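Local atomic coordinates of N-acetylcysteine deacetylase (Bacillus subtilis, PDB entry 1YSJ), a protein that probably catalyses the metal-dependent deacetylation of N-acetylcysteine to cysteine and acetate, a step that lets the bacterium use S-(2-succino)cysteine as its sulfur source. Residues A29-L41 with F126-L138. The protein carries 1 engineered substitution. Numbering follows the deposited sequence.
Sequences AFHTRLINMRRDL and FHTASIIGTAMLL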
ATOM      1  N   ALA A  29       3.663  -1.000  57.329  1.00 52.74           N
ATOM      2  CA  ALA A  29       3.531  -2.428  57.046  1.00 50.82           C
ATOM      3  C   ALA A  29       2.550  -2.697  55.904  1.00 49.33           C
ATOM      4  O   ALA A  29       2.810  -3.542  55.045  1.00 48.79           O
ATOM      5  CB  ALA A  29       3.117  -3.186  58.299  1.00 50.63           C
ATOM      6  N   PHE A  30       1.432  -1.972  55.901  1.00 48.04           N
ATOM      7  CA  PHE A  30       0.423  -2.096  54.850  1.00 47.00           C
ATOM      8  C   PHE A  30       0.913  -1.523  53.523  1.00 46.59           C
ATOM      9  O   PHE A  30       0.625  -2.086  52.469  1.00 45.40           O
ATOM     10  CB  PHE A  30      -0.899  -1.438  55.261  1.00 46.73           C
ATOM     11  CG  PHE A  30      -1.995  -1.582  54.237  1.00 46.88           C
ATOM     12  CD1 PHE A  30      -2.640  -2.802  54.055  1.00 49.55           C
ATOM     13  CD2 PHE A  30      -2.383  -0.496  53.453  1.00 50.01           C
ATOM     14  CE1 PHE A  30      -3.657  -2.942  53.104  1.00 50.69           C
ATOM     15  CE2 PHE A  30      -3.399  -0.627  52.496  1.00 50.51           C
ATOM     16  CZ  PHE A  30      -4.036  -1.852  52.322  1.00 48.00           C
ATOM     17  N   HIS A  31       1.653  -0.416  53.582  1.00 46.70           N
ATOM     18  CA  HIS A  31       2.189   0.221  52.377  1.00 48.01           C
ATOM     19  C   HIS A  31       3.233  -0.657  51.678  1.00 47.47           C
ATOM     20  O   HIS A  31       3.151  -0.868  50.467  1.00 45.81           O
ATOM     21  CB  HIS A  31       2.745   1.617  52.684  1.00 48.31           C
ATOM     22  CG  HIS A  31       3.204   2.371  51.471  1.00 53.04           C
ATOM     23  ND1 HIS A  31       2.543   2.313  50.260  1.00 59.06           N
ATOM     24  CD2 HIS A  31       4.249   3.214  51.287  1.00 54.99           C
ATOM     25  CE1 HIS A  31       3.168   3.078  49.382  1.00 57.58           C
ATOM     26  NE2 HIS A  31       4.206   3.636  49.980  1.00 58.11           N
ATOM     27  N   THR A  32       4.195  -1.166  52.451  1.00 47.70           N
ATOM     28  CA  THR A  32       5.206  -2.115  51.959  1.00 47.98           C
ATOM     29  C   THR A  32       4.554  -3.348  51.321  1.00 48.53           C
ATOM     30  O   THR A  32       5.037  -3.869  50.314  1.00 49.56           O
ATOM     31  CB  THR A  32       6.165  -2.546  53.098  1.00 47.65           C
ATOM     32  OG1 THR A  32       6.861  -1.395  53.591  1.00 48.67           O
ATOM     33  CG2 THR A  32       7.187  -3.572  52.615  1.00 45.59           C
ATOM     34  N   ARG A  33       3.447  -3.792  51.912  1.00 48.54           N
ATOM     35  CA  ARG A  33       2.662  -4.906  51.388  1.00 48.90           C
ATOM     36  C   ARG A  33       2.054  -4.574  50.021  1.00 47.42           C
ATOM     37  O   ARG A  33       1.930  -5.451  49.164  1.00 47.52           O
ATOM     38  CB  ARG A  33       1.567  -5.283  52.389  1.00 50.20           C
ATOM     39  CG  ARG A  33       0.783  -6.532  52.038  1.00 53.59           C
ATOM     40  CD  ARG A  33      -0.301  -6.798  53.064  1.00 56.08           C
ATOM     41  NE  ARG A  33      -0.949  -8.083  52.823  1.00 58.67           N
ATOM     42  CZ  ARG A  33      -1.847  -8.639  53.628  1.00 59.07           C
ATOM     43  NH1 ARG A  33      -2.219  -8.027  54.745  1.00 59.96           N
ATOM     44  NH2 ARG A  33      -2.371  -9.815  53.313  1.00 60.67           N
ATOM     45  N   LEU A  34       1.681  -3.310  49.825  1.00 45.92           N
ATOM     46  CA  LEU A  34       1.172  -2.838  48.535  1.00 45.98           C
ATOM     47  C   LEU A  34       2.292  -2.724  47.503  1.00 45.96           C
ATOM     48  O   LEU A  34       2.122  -3.111  46.347  1.00 45.94           O
ATOM     49  CB  LEU A  34       0.476  -1.481  48.687  1.00 46.20           C
ATOM     50  CG  LEU A  34      -0.820  -1.378  49.495  1.00 47.90           C
ATOM     51  CD1 LEU A  34      -1.287   0.066  49.531  1.00 44.48           C
ATOM     52  CD2 LEU A  34      -1.897  -2.265  48.899  1.00 49.25           C
ATOM     53  N   ILE A  35       3.430  -2.180  47.934  1.00 46.00           N
ATOM     54  CA  ILE A  35       4.613  -2.038  47.091  1.00 46.40           C
ATOM     55  C   ILE A  35       5.097  -3.410  46.606  1.00 47.33           C
ATOM     56  O   ILE A  35       5.333  -3.601  45.408  1.00 48.00           O
ATOM     57  CB  ILE A  35       5.739  -1.249  47.826  1.00 45.68           C
ATOM     58  CG1 ILE A  35       5.410   0.248  47.842  1.00 42.80           C
ATOM     59  CG2 ILE A  35       7.100  -1.477  47.173  1.00 46.87           C
ATOM     60  CD1 ILE A  35       6.171   1.050  48.887  1.00 43.03           C
ATOM     61  N   ASN A  36       5.209  -4.362  47.529  1.00 46.26           N
ATOM     62  CA  ASN A  36       5.656  -5.710  47.189  1.00 46.41           C
ATOM     63  C   ASN A  36       4.757  -6.446  46.199  1.00 45.57           C
ATOM     64  O   ASN A  36       5.253  -7.195  45.360  1.00 46.44           O
ATOM     65  CB  ASN A  36       5.898  -6.546  48.451  1.00 46.35           C
ATOM     66  CG  ASN A  36       7.228  -6.219  49.120  1.00 48.87           C
ATOM     67  OD1 ASN A  36       7.447  -6.548  50.287  1.00 53.10           O
ATOM     68  ND2 ASN A  36       8.124  -5.566  48.379  1.00 44.60           N
HETATM   69  N   MSE A  37       3.448  -6.226  46.290  1.00 45.41           N
HETATM   70  CA  MSE A  37       2.505  -6.796  45.324  1.00 47.70           C
HETATM   71  C   MSE A  37       2.651  -6.149  43.950  1.00 45.04           C
HETATM   72  O   MSE A  37       2.683  -6.843  42.936  1.00 44.03           O
HETATM   73  CB  MSE A  37       1.064  -6.682  45.821  1.00 47.01           C
HETATM   74  CG  MSE A  37       0.725  -7.660  46.943  1.00 50.98           C
HETATM   75 SE   MSE A  37      -1.167  -7.641  47.420  1.00 56.74          SE
HETATM   76  CE  MSE A  37      -1.298  -5.838  48.143  1.00 55.48           C
ATOM     77  N   ARG A  38       2.747  -4.820  43.928  1.00 44.58           N
ATOM     78  CA  ARG A  38       2.990  -4.071  42.696  1.00 44.65           C
ATOM     79  C   ARG A  38       4.241  -4.574  41.977  1.00 44.24           C
ATOM     80  O   ARG A  38       4.227  -4.784  40.764  1.00 44.27           O
ATOM     81  CB  ARG A  38       3.127  -2.570  42.993  1.00 43.54           C
ATOM     82  CG  ARG A  38       3.292  -1.680  41.756  1.00 43.36           C
ATOM     83  CD  ARG A  38       4.759  -1.454  41.390  1.00 46.22           C
ATOM     84  NE  ARG A  38       4.910  -0.836  40.073  1.00 45.92           N
ATOM     85  CZ  ARG A  38       5.855   0.047  39.753  1.00 43.74           C
ATOM     86  NH1 ARG A  38       5.904   0.553  38.528  1.00 39.16           N
ATOM     87  NH2 ARG A  38       6.744   0.439  40.656  1.00 43.27           N
ATOM     88  N   ARG A  39       5.315  -4.762  42.738  1.00 42.80           N
ATOM     89  CA  ARG A  39       6.610  -5.130  42.174  1.00 41.89           C
ATOM     90  C   ARG A  39       6.676  -6.578  41.716  1.00 42.64           C
ATOM     91  O   ARG A  39       7.343  -6.881  40.729  1.00 43.05           O
ATOM     92  CB  ARG A  39       7.725  -4.833  43.159  1.00 41.11           C
ATOM     93  CG  ARG A  39       7.917  -3.364  43.401  1.00 38.52           C
ATOM     94  CD  ARG A  39       9.076  -3.144  44.325  1.00 37.85           C
ATOM     95  NE  ARG A  39       9.237  -1.730  44.638  1.00 37.92           N
ATOM     96  CZ  ARG A  39      10.307  -1.218  45.232  1.00 36.50           C
ATOM     97  NH1 ARG A  39      11.319  -2.007  45.570  1.00 33.79           N
ATOM     98  NH2 ARG A  39      10.363   0.085  45.482  1.00 31.76           N
ATOM     99  N   ASP A  40       5.982  -7.463  42.429  1.00 43.50           N
ATOM    100  CA  ASP A  40       5.869  -8.859  42.019  1.00 44.89           C
ATOM    101  C   ASP A  40       5.191  -8.984  40.654  1.00 43.43           C
ATOM    102  O   ASP A  40       5.619  -9.779  39.816  1.00 43.35           O
ATOM    103  CB  ASP A  40       5.110  -9.677  43.066  1.00 46.95           C
ATOM    104  CG  ASP A  40       4.952 -11.141  42.668  1.00 53.05           C
ATOM    105  OD1 ASP A  40       5.829 -11.683  41.962  1.00 57.15           O
ATOM    106  OD2 ASP A  40       3.942 -11.752  43.068  1.00 62.18           O
ATOM    107  N   LEU A  41       4.140  -8.196  40.440  1.00 42.43           N
ATOM    108  CA  LEU A  41       3.440  -8.165  39.161  1.00 41.89           C
ATOM    109  C   LEU A  41       4.270  -7.518  38.050  1.00 41.54           C
ATOM    110  O   LEU A  41       4.337  -8.043  36.939  1.00 41.46           O
ATOM    111  CB  LEU A  41       2.093  -7.453  39.304  1.00 44.09           C
ATOM    112  CG  LEU A  41       1.103  -8.003  40.339  1.00 47.85           C
ATOM    113  CD1 LEU A  41      -0.167  -7.191  40.288  1.00 42.48           C
ATOM    114  CD2 LEU A  41       0.803  -9.500  40.158  1.00 45.85           C
ATOM    115  N   PHE A 126       0.316  -1.364  39.094  1.00 43.18           N
ATOM    116  CA  PHE A 126      -0.127  -0.347  40.052  1.00 43.36           C
ATOM    117  C   PHE A 126      -1.641  -0.343  40.295  1.00 42.80           C
ATOM    118  O   PHE A 126      -2.073  -0.327  41.448  1.00 43.62           O
ATOM    119  CB  PHE A 126       0.361   1.047  39.633  1.00 43.15           C
ATOM    120  CG  PHE A 126      -0.345   2.182  40.331  1.00 44.09           C
ATOM    121  CD1 PHE A 126      -0.046   2.502  41.652  1.00 42.35           C
ATOM    122  CD2 PHE A 126      -1.303   2.940  39.658  1.00 49.46           C
ATOM    123  CE1 PHE A 126      -0.698   3.549  42.298  1.00 42.60           C
ATOM    124  CE2 PHE A 126      -1.962   3.992  40.295  1.00 47.79           C
ATOM    125  CZ  PHE A 126      -1.658   4.297  41.619  1.00 45.70           C
ATOM    126  N   HIS A 127      -2.439  -0.349  39.225  1.00 41.65           N
ATOM    127  CA  HIS A 127      -3.900  -0.371  39.360  1.00 42.00           C
ATOM    128  C   HIS A 127      -4.354  -1.571  40.179  1.00 43.13           C
ATOM    129  O   HIS A 127      -5.172  -1.427  41.092  1.00 42.93           O
ATOM    130  CB  HIS A 127      -4.611  -0.396  38.001  1.00 41.66           C
ATOM    131  CG  HIS A 127      -4.289   0.772  37.122  1.00 42.40           C
ATOM    132  ND1 HIS A 127      -4.363   0.706  35.747  1.00 41.46           N
ATOM    133  CD2 HIS A 127      -3.877   2.027  37.418  1.00 40.56           C
ATOM    134  CE1 HIS A 127      -4.019   1.874  35.235  1.00 42.90           C
ATOM    135  NE2 HIS A 127      -3.714   2.690  36.227  1.00 41.17           N
ATOM    136  N   THR A 128      -3.806  -2.742  39.843  1.00 42.38           N
ATOM    137  CA  THR A 128      -4.133  -4.000  40.509  1.00 42.45           C
ATOM    138  C   THR A 128      -3.794  -3.974  42.000  1.00 42.54           C
ATOM    139  O   THR A 128      -4.666  -4.229  42.834  1.00 44.14           O
ATOM    140  CB  THR A 128      -3.445  -5.204  39.803  1.00 44.00           C
ATOM    141  OG1 THR A 128      -3.979  -5.338  38.477  1.00 43.55           O
ATOM    142  CG2 THR A 128      -3.664  -6.507  40.573  1.00 40.85           C
ATOM    143  N   ALA A 129      -2.545  -3.652  42.326  1.00 42.11           N
ATOM    144  CA  ALA A 129      -2.102  -3.584  43.724  1.00 43.42           C
ATOM    145  C   ALA A 129      -2.911  -2.580  44.557  1.00 42.94           C
ATOM    146  O   ALA A 129      -3.263  -2.875  45.698  1.00 43.40           O
ATOM    147  CB  ALA A 129      -0.616  -3.279  43.806  1.00 42.67           C
ATOM    148  N   SER A 130      -3.214  -1.419  43.971  1.00 42.87           N
ATOM    149  CA  SER A 130      -4.046  -0.389  44.610  1.00 41.99           C
ATOM    150  C   SER A 130      -5.426  -0.901  44.985  1.00 42.32           C
ATOM    151  O   SER A 130      -5.866  -0.719  46.120  1.00 44.73           O
ATOM    152  CB  SER A 130      -4.204   0.832  43.699  1.00 41.30           C
ATOM    153  OG  SER A 130      -2.992   1.554  43.584  1.00 42.86           O
ATOM    154  N   ILE A 131      -6.098  -1.543  44.031  1.00 41.16           N
ATOM    155  CA  ILE A 131      -7.465  -2.032  44.227  1.00 41.66           C
ATOM    156  C   ILE A 131      -7.509  -3.274  45.139  1.00 43.05           C
ATOM    157  O   ILE A 131      -8.541  -3.563  45.758  1.00 43.08           O
ATOM    158  CB  ILE A 131      -8.199  -2.249  42.857  1.00 41.87           C
ATOM    159  CG1 ILE A 131      -8.291  -0.935  42.065  1.00 41.37           C
ATOM    160  CG2 ILE A 131      -9.603  -2.841  43.030  1.00 44.48           C
ATOM    161  CD1 ILE A 131      -8.839   0.260  42.849  1.00 41.58           C
ATOM    162  N   ILE A 132      -6.391  -3.995  45.232  1.00 41.97           N
ATOM    163  CA  ILE A 132      -6.270  -5.046  46.240  1.00 41.00           C
ATOM    164  C   ILE A 132      -6.183  -4.374  47.612  1.00 40.69           C
ATOM    165  O   ILE A 132      -6.826  -4.818  48.572  1.00 40.57           O
ATOM    166  CB  ILE A 132      -5.052  -5.978  46.004  1.00 40.75           C
ATOM    167  CG1 ILE A 132      -5.285  -6.871  44.788  1.00 37.80           C
ATOM    168  CG2 ILE A 132      -4.792  -6.846  47.237  1.00 37.70           C
ATOM    169  CD1 ILE A 132      -4.052  -7.646  44.342  1.00 41.48           C
ATOM    170  N   GLY A 133      -5.400  -3.298  47.684  1.00 39.38           N
ATOM    171  CA  GLY A 133      -5.349  -2.453  48.878  1.00 39.87           C
ATOM    172  C   GLY A 133      -6.729  -2.007  49.329  1.00 39.92           C
ATOM    173  O   GLY A 133      -7.088  -2.169  50.498  1.00 41.52           O
ATOM    174  N   THR A 134      -7.501  -1.456  48.392  1.00 39.95           N
ATOM    175  CA  THR A 134      -8.874  -1.018  48.644  1.00 40.30           C
ATOM    176  C   THR A 134      -9.706  -2.133  49.273  1.00 41.08           C
ATOM    177  O   THR A 134     -10.392  -1.914  50.276  1.00 40.50           O
ATOM    178  CB  THR A 134      -9.553  -0.526  47.345  1.00 40.30           C
ATOM    179  OG1 THR A 134      -8.821   0.582  46.818  1.00 41.28           O
ATOM    180  CG2 THR A 134     -10.992  -0.081  47.607  1.00 41.77           C
ATOM    181  N   ALA A 135      -9.629  -3.326  48.684  1.00 42.65           N
ATOM    182  CA  ALA A 135     -10.363  -4.488  49.178  1.00 43.86           C
ATOM    183  C   ALA A 135      -9.952  -4.834  50.609  1.00 44.51           C
ATOM    184  O   ALA A 135     -10.803  -5.120  51.453  1.00 43.19           O
ATOM    185  CB  ALA A 135     -10.173  -5.678  48.247  1.00 43.50           C
HETATM  186  N   MSE A 136      -8.649  -4.773  50.879  1.00 46.43           N
HETATM  187  CA  MSE A 136      -8.116  -5.049  52.213  1.00 48.56           C
HETATM  188  C   MSE A 136      -8.583  -4.043  53.264  1.00 45.77           C
HETATM  189  O   MSE A 136      -8.913  -4.430  54.384  1.00 45.81           O
HETATM  190  CB  MSE A 136      -6.589  -5.137  52.178  1.00 47.58           C
HETATM  191  CG  MSE A 136      -6.086  -6.401  51.503  1.00 52.16           C
HETATM  192 SE   MSE A 136      -4.149  -6.496  51.325  1.00 60.23          SE
HETATM  193  CE  MSE A 136      -4.022  -8.209  50.375  1.00 49.48           C
ATOM    194  N   LEU A 137      -8.615  -2.762  52.895  1.00 44.71           N
ATOM    195  CA  LEU A 137      -9.097  -1.706  53.788  1.00 43.36           C
ATOM    196  C   LEU A 137     -10.598  -1.822  54.039  1.00 41.82           C
ATOM    197  O   LEU A 137     -11.066  -1.592  55.153  1.00 41.38           O
ATOM    198  CB  LEU A 137      -8.791  -0.314  53.220  1.00 44.35           C
ATOM    199  CG  LEU A 137      -7.348   0.157  53.010  1.00 46.38           C
ATOM    200  CD1 LEU A 137      -7.363   1.493  52.295  1.00 46.50           C
ATOM    201  CD2 LEU A 137      -6.566   0.255  54.319  1.00 42.34           C
ATOM    202  N   LEU A 138     -11.347  -2.164  52.993  1.00 40.80           N
ATOM    203  CA  LEU A 138     -12.799  -2.268  53.097  1.00 39.78           C
ATOM    204  C   LEU A 138     -13.216  -3.530  53.836  1.00 39.56           C
ATOM    205  O   LEU A 138     -14.288  -3.572  54.444  1.00 38.93           O
ATOM    206  CB  LEU A 138     -13.456  -2.204  51.716  1.00 39.17           C
ATOM    207  CG  LEU A 138     -13.584  -0.816  51.078  1.00 38.34           C
ATOM    208  CD1 LEU A 138     -14.132  -0.927  49.657  1.00 28.08           C
ATOM    209  CD2 LEU A 138     -14.460   0.096  51.918  1.00 31.83           C
TER
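Phe30 reaches across to Gly133, Met136 and Leu137 where two roughly antiparallel helices pack in the metal-binding domain of this M20-family hydrolase; the axes of the two segments come within 8.5 Å, their N-to-C directions 146° apart. With CG anti to the backbone N (chi1 -178°), the Phe30 ring brings its CE1-CZ edge to Gly133 O and Met136 CB; Phe30 CZ is 3.6 Å from Gly133 O. Leu137 CD2 makes an off-centre CH-pi contact, 4.2 Å from the Phe30 ring centroid, while SE of the selenomethionine Met136 forms an oblique Met-aromatic contact with the same ring. An alanine in place of Phe30 would probably open a gap beside Gly133 and leave the Leu137 and Met136 side chains without their aromatic partner.

The extended chains of Met136 and Arg33 cross, with the selenium over the centre of one guanidinium face of Arg33, 3.8 Å above the plane. Bent at chi3 (-66°), the selenomethionine side chain of Met37 sets both SE and CE against Ile132 CG2, 3.7 Å from each.

The nearest CA pair is Arg38 and Ala129, 5.2 Å apart, and Ala129 CB lies 3.7 Å from Arg38 N. Between Leu34 and Phe30, Gly133 has no side chain; a CB there would clash with Leu34 CD2, which already lies 3.5 Å from Gly133 CA.

Farther out, Glu65 holds the Arg33 guanidinium by a salt bridge, and Trp61 of helix 52-64 touches both Met37 and Ile132. Salt bridges to Asp125 and Glu382 fix the Arg38 guanidinium, and Thr128 OG1 bonds to the carbonyl oxygen of the nickel ligand His124.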